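Local coordinates for fluoroacetyl-CoA thioesterase (Streptomyces cattleya, PDB 3KUV), which hydrolyses fluoroacetyl-CoA to fluoroacetate and CoA before it can react with citrate synthase, and thereby confers fluoroacetate resistance, at residues Val16-Pro19 with His20-Val23; Gly43-Val46 with Gly47-Glu50. The protein carries 1 engineered substitution. All coordinates share one frame; numbering follows the deposited sequence.

Contact 1 of 2, residues Val16-Pro19 with His20-Val23; sequences VVPP and HKTV
Pro18 and His20 meet across a type I beta turn in the loop between strand 10-16 and helix 23-26, with Pro19 and His20 at its two corners. The turn is closed by one backbone hydrogen bond, from Lys21 N to Pro18 O (3.2 Å). Proline suits the first corner because its ring already holds phi near the value that this turn needs.

The tight part of the contact gathers round the Pro18 ring. Pro18 CG sits over one face of the imidazole, 3.7 Å from the centroid of the His20 ring and offset toward its rim, in a CH-pi contact whose shortest approach is Pro18 CG to His20 CE1 (3.4 Å). The histidine ring is folded back over the proline because its CG lies between the backbone N and the carbonyl carbon (chi1 57°). On the same proline methylene converges the aliphatic part of Lys21, with Lys21 CG 3.6 Å from Pro18 CG. Val17 only grazes the lysine, its CG1 standing 4.3 Å from Lys21 CB.

The looser side is the outer corner, where Pro19 and His20 are largely exposed. The Pro19 CB bond is directed away from residues 20-23, although Pro19 CB itself still lies 3.3 Å from His20 N. Exposure does not leave the imidazole idle: His20 NE2 hydrogen-bonds Glu29 of the second subunit. Lys21 and Thr22, by contrast, are buried. Lys21, bent at chi2 (-70°), carries its ammonium to that same Glu29, to Leu26 O and to the Tyr27 ring, all of the second subunit, so the turn helps build the dimer interface. The hydroxyl of Thr22 is satisfied within its own chain, where OG1 hydrogen-bonds Glu38 OE1.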
loop_
_atom_site.group_PDB
_atom_site.type_symbol
_atom_site.label_atom_id
_atom_site.label_comp_id
_atom_site.label_asym_id
_atom_site.label_seq_id
_atom_site.Cartn_x
_atom_site.Cartn_y
_atom_site.Cartn_z
ATOM N N VAL B 16 11.092 -4.408 12.582
ATOM C CA VAL B 16 10.319 -5.340 13.426
ATOM C C VAL B 16 8.847 -4.899 13.425
ATOM O O VAL B 16 8.546 -3.752 13.767
ATOM C CB VAL B 16 10.875 -5.303 14.869
ATOM C CG1 VAL B 16 10.028 -6.253 15.839
ATOM C CG2 VAL B 16 12.327 -5.806 14.871
ATOM N N VAL B 17 7.926 -5.794 12.972
ATOM C CA VAL B 17 6.529 -5.377 12.894
ATOM C C VAL B 17 5.911 -5.246 14.310
ATOM O O VAL B 17 5.869 -6.256 15.022
ATOM C CB VAL B 17 5.729 -6.474 12.086
ATOM C CG1 VAL B 17 4.196 -6.122 11.991
ATOM C CG2 VAL B 17 6.310 -6.632 10.625
ATOM N N PRO B 18 5.437 -4.025 14.643
ATOM C CA PRO B 18 4.755 -3.841 15.951
ATOM C C PRO B 18 3.259 -4.196 15.801
ATOM O O PRO B 18 2.710 -4.320 14.678
ATOM C CB PRO B 18 4.908 -2.348 16.213
ATOM C CG PRO B 18 4.846 -1.696 14.828
ATOM C CD PRO B 18 5.451 -2.778 13.865
ATOM N N PRO B 19 2.590 -4.348 16.971
ATOM C CA PRO B 19 1.166 -4.670 16.942
ATOM C C PRO B 19 0.332 -3.656 16.177
ATOM O O PRO B 19 -0.728 -4.056 15.622
ATOM C CB PRO B 19 0.778 -4.679 18.445
ATOM C CG PRO B 19 2.076 -5.099 19.112
ATOM C CD PRO B 19 3.154 -4.348 18.345
ATOM N N HIS B 20 0.694 -2.378 16.133
ATOM C CA HIS B 20 -0.130 -1.379 15.463
ATOM C C HIS B 20 0.052 -1.269 13.929
ATOM O O HIS B 20 -0.408 -0.337 13.328
ATOM C CB HIS B 20 0.047 0.028 16.102
ATOM C CG HIS B 20 1.457 0.518 16.108
ATOM N ND1 HIS B 20 2.357 0.165 17.105
ATOM C CD2 HIS B 20 2.124 1.324 15.247
ATOM C CE1 HIS B 20 3.520 0.750 16.849
ATOM N NE2 HIS B 20 3.418 1.439 15.726
ATOM N N LYS B 21 0.649 -2.328 13.320
ATOM C CA LYS B 21 0.699 -2.344 11.847
ATOM C C LYS B 21 -0.079 -3.482 11.246
ATOM O O LYS B 21 0.176 -3.887 10.117
ATOM C CB LYS B 21 2.162 -2.408 11.346
ATOM C CG LYS B 21 3.004 -1.181 11.826
ATOM C CD LYS B 21 2.588 0.103 11.136
ATOM C CE LYS B 21 3.595 1.133 11.595
ATOM N NZ LYS B 21 3.107 2.520 11.379
ATOM N N THR B 22 -1.049 -3.995 12.002
ATOM C CA THR B 22 -1.947 -5.009 11.407
ATOM C C THR B 22 -3.076 -4.373 10.646
ATOM O O THR B 22 -3.255 -3.176 10.673
ATOM C CB THR B 22 -2.489 -5.952 12.524
ATOM O OG1 THR B 22 -3.256 -5.167 13.462
ATOM C CG2 THR B 22 -1.325 -6.673 13.244
ATOM N N VAL B 23 -3.802 -5.237 9.898
ATOM C CA VAL B 23 -4.881 -4.731 9.030
ATOM C C VAL B 23 -5.861 -3.763 9.717
ATOM O O VAL B 23 -6.184 -2.714 9.148
ATOM C CB VAL B 23 -5.624 -5.948 8.515
ATOM C CG1 VAL B 23 -6.913 -5.525 7.761
ATOM C CG2 VAL B 23 -4.687 -6.738 7.535
#

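Contact 2 of 2, residues Gly43-Val46 with Gly47-Glu50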
loop_
_atom_site.group_PDB
_atom_site.type_symbol
_atom_site.label_atom_id
_atom_site.label_comp_id
_atom_site.label_asym_id
_atom_site.label_seq_id
_atom_site.Cartn_x
_atom_site.Cartn_y
_atom_site.Cartn_z
ATOM N N GLY B 43 -1.214 -2.438 2.757
ATOM C CA GLY B 43 -0.928 -1.020 2.565
ATOM C C GLY B 43 0.289 -0.623 3.404
ATOM O O GLY B 43 1.033 0.289 3.027
ATOM N N PHE B 44 0.465 -1.242 4.606
ATOM C CA PHE B 44 1.678 -0.987 5.371
ATOM C C PHE B 44 2.916 -1.562 4.670
ATOM O O PHE B 44 4.007 -0.962 4.757
ATOM C CB PHE B 44 1.562 -1.497 6.806
ATOM C CG PHE B 44 0.667 -0.655 7.719
ATOM C CD1 PHE B 44 0.928 0.707 7.904
ATOM C CD2 PHE B 44 -0.350 -1.276 8.468
ATOM C CE1 PHE B 44 0.140 1.502 8.801
ATOM C CE2 PHE B 44 -1.143 -0.554 9.340
ATOM C CZ PHE B 44 -0.898 0.826 9.539
ATOM N N MET B 45 2.794 -2.750 4.051
ATOM C CA MET B 45 3.932 -3.238 3.269
ATOM C C MET B 45 4.287 -2.318 2.123
ATOM O O MET B 45 5.512 -2.041 1.914
ATOM C CB MET B 45 3.675 -4.657 2.742
ATOM C CG MET B 45 4.718 -5.129 1.654
ATOM S SD MET B 45 6.319 -5.111 2.530
ATOM C CE MET B 45 6.170 -6.695 3.308
ATOM N N VAL B 46 3.301 -1.767 1.427
ATOM C CA VAL B 46 3.581 -0.793 0.366
ATOM C C VAL B 46 4.362 0.378 0.970
ATOM O O VAL B 46 5.422 0.801 0.416
ATOM C CB VAL B 46 2.286 -0.388 -0.308
ATOM C CG1 VAL B 46 2.529 0.834 -1.249
ATOM C CG2 VAL B 46 1.683 -1.542 -1.148
ATOM N N GLY B 47 3.912 0.897 2.128
ATOM C CA GLY B 47 4.603 2.071 2.699
ATOM C C GLY B 47 6.038 1.701 3.110
ATOM O O GLY B 47 6.932 2.568 3.099
ATOM N N LEU B 48 6.254 0.477 3.603
ATOM C CA LEU B 48 7.597 0.075 4.031
ATOM C C LEU B 48 8.527 -0.063 2.835
ATOM O O LEU B 48 9.730 0.280 2.961
ATOM C CB LEU B 48 7.482 -1.318 4.734
ATOM C CG LEU B 48 8.806 -1.795 5.424
ATOM C CD1 LEU B 48 9.146 -0.900 6.663
ATOM C CD2 LEU B 48 8.586 -3.236 5.884
ATOM N N MET B 49 7.995 -0.585 1.724
ATOM C CA MET B 49 8.838 -0.635 0.482
ATOM C C MET B 49 9.182 0.785 0.013
ATOM O O MET B 49 10.319 1.084 -0.364
ATOM C CB MET B 49 8.011 -1.345 -0.621
ATOM C CG MET B 49 7.999 -2.821 -0.258
ATOM S SD MET B 49 6.936 -3.736 -1.415
ATOM C CE MET B 49 7.570 -5.475 -1.182
ATOM N N GLU B 50 8.233 1.711 0.073
ATOM C CA GLU B 50 8.536 3.103 -0.244
ATOM C C GLU B 50 9.639 3.606 0.673
ATOM O O GLU B 50 10.564 4.274 0.224
ATOM C CB GLU B 50 7.313 4.044 -0.096
ATOM C CG GLU B 50 6.227 3.723 -1.123
ATOM C CD GLU B 50 5.282 4.932 -1.230
ATOM O OE1 GLU B 50 5.662 6.044 -1.697
ATOM O OE2 GLU B 50 4.066 4.821 -0.829
#
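Met45 and Met49 lie one turn apart on helix 42-57 and show how a buried helix settles its polar groups along the backbone while its side chains pack outward. Four successive i to i+4 bonds pair the carbonyls of residues 43-46 with the amides of residues 47-50. The first, Gly47 N to Gly43 O, measures 3.1 Å; the last two are straighter at the hydrogen (164° and 166°), with Met49 N 2.9 Å from Met45 O and Glu50 N 3.0 Å from Val46 O. Phe44 O has two partners, Leu48 N at 2.9 Å and the hydroxyl of Tyr27 of the second subunit.

Met45 has two conformers; in the one bent at chi2 and chi3, its SD lies 3.9 Å from Met49 CE. The extended Met49 chain runs past this bend, and both side chains pack on Ala106 of strand 99-107.

With Glu50 CG anti to the carbonyl carbon (chi1 -66°), CG is laid 3.4 Å from Val46 O before the extended chain carries the carboxylate to Arg120, where OE1 forms a salt bridge with NH1. A bound acetate lies about 3 Å from the Glu50 side chain at the nearest atoms, and the engineered Ser42 of the second subunit packs on Glu50. A helix packed against an antiparallel sheet in this way is the central helix of the hot dog fold, and here it also carries the active-site Glu50.

How the contacts relate
From the N terminus, strand 10-16 runs out of the sheet into contact 1, a turn closed within residues 18-21 that redirects the chain into helix 23-26. Contact 2 closes one turn of helix 42-57 and no loop, so the two lie in series, neither nested nor crossing, with centres about 12 Å apart. They nevertheless touch: rim atoms of the Phe44 ring pack against the backbone carbonyls of the turn and its exit, CD2 lying 3.1 Å from Lys21 O. Phe40 packs against Lys21 as well as Met45 and Leu48. The Phe44 and Phe40 packing joins the loop after strand 10-16 to the central helix, and both contacts also meet the second subunit.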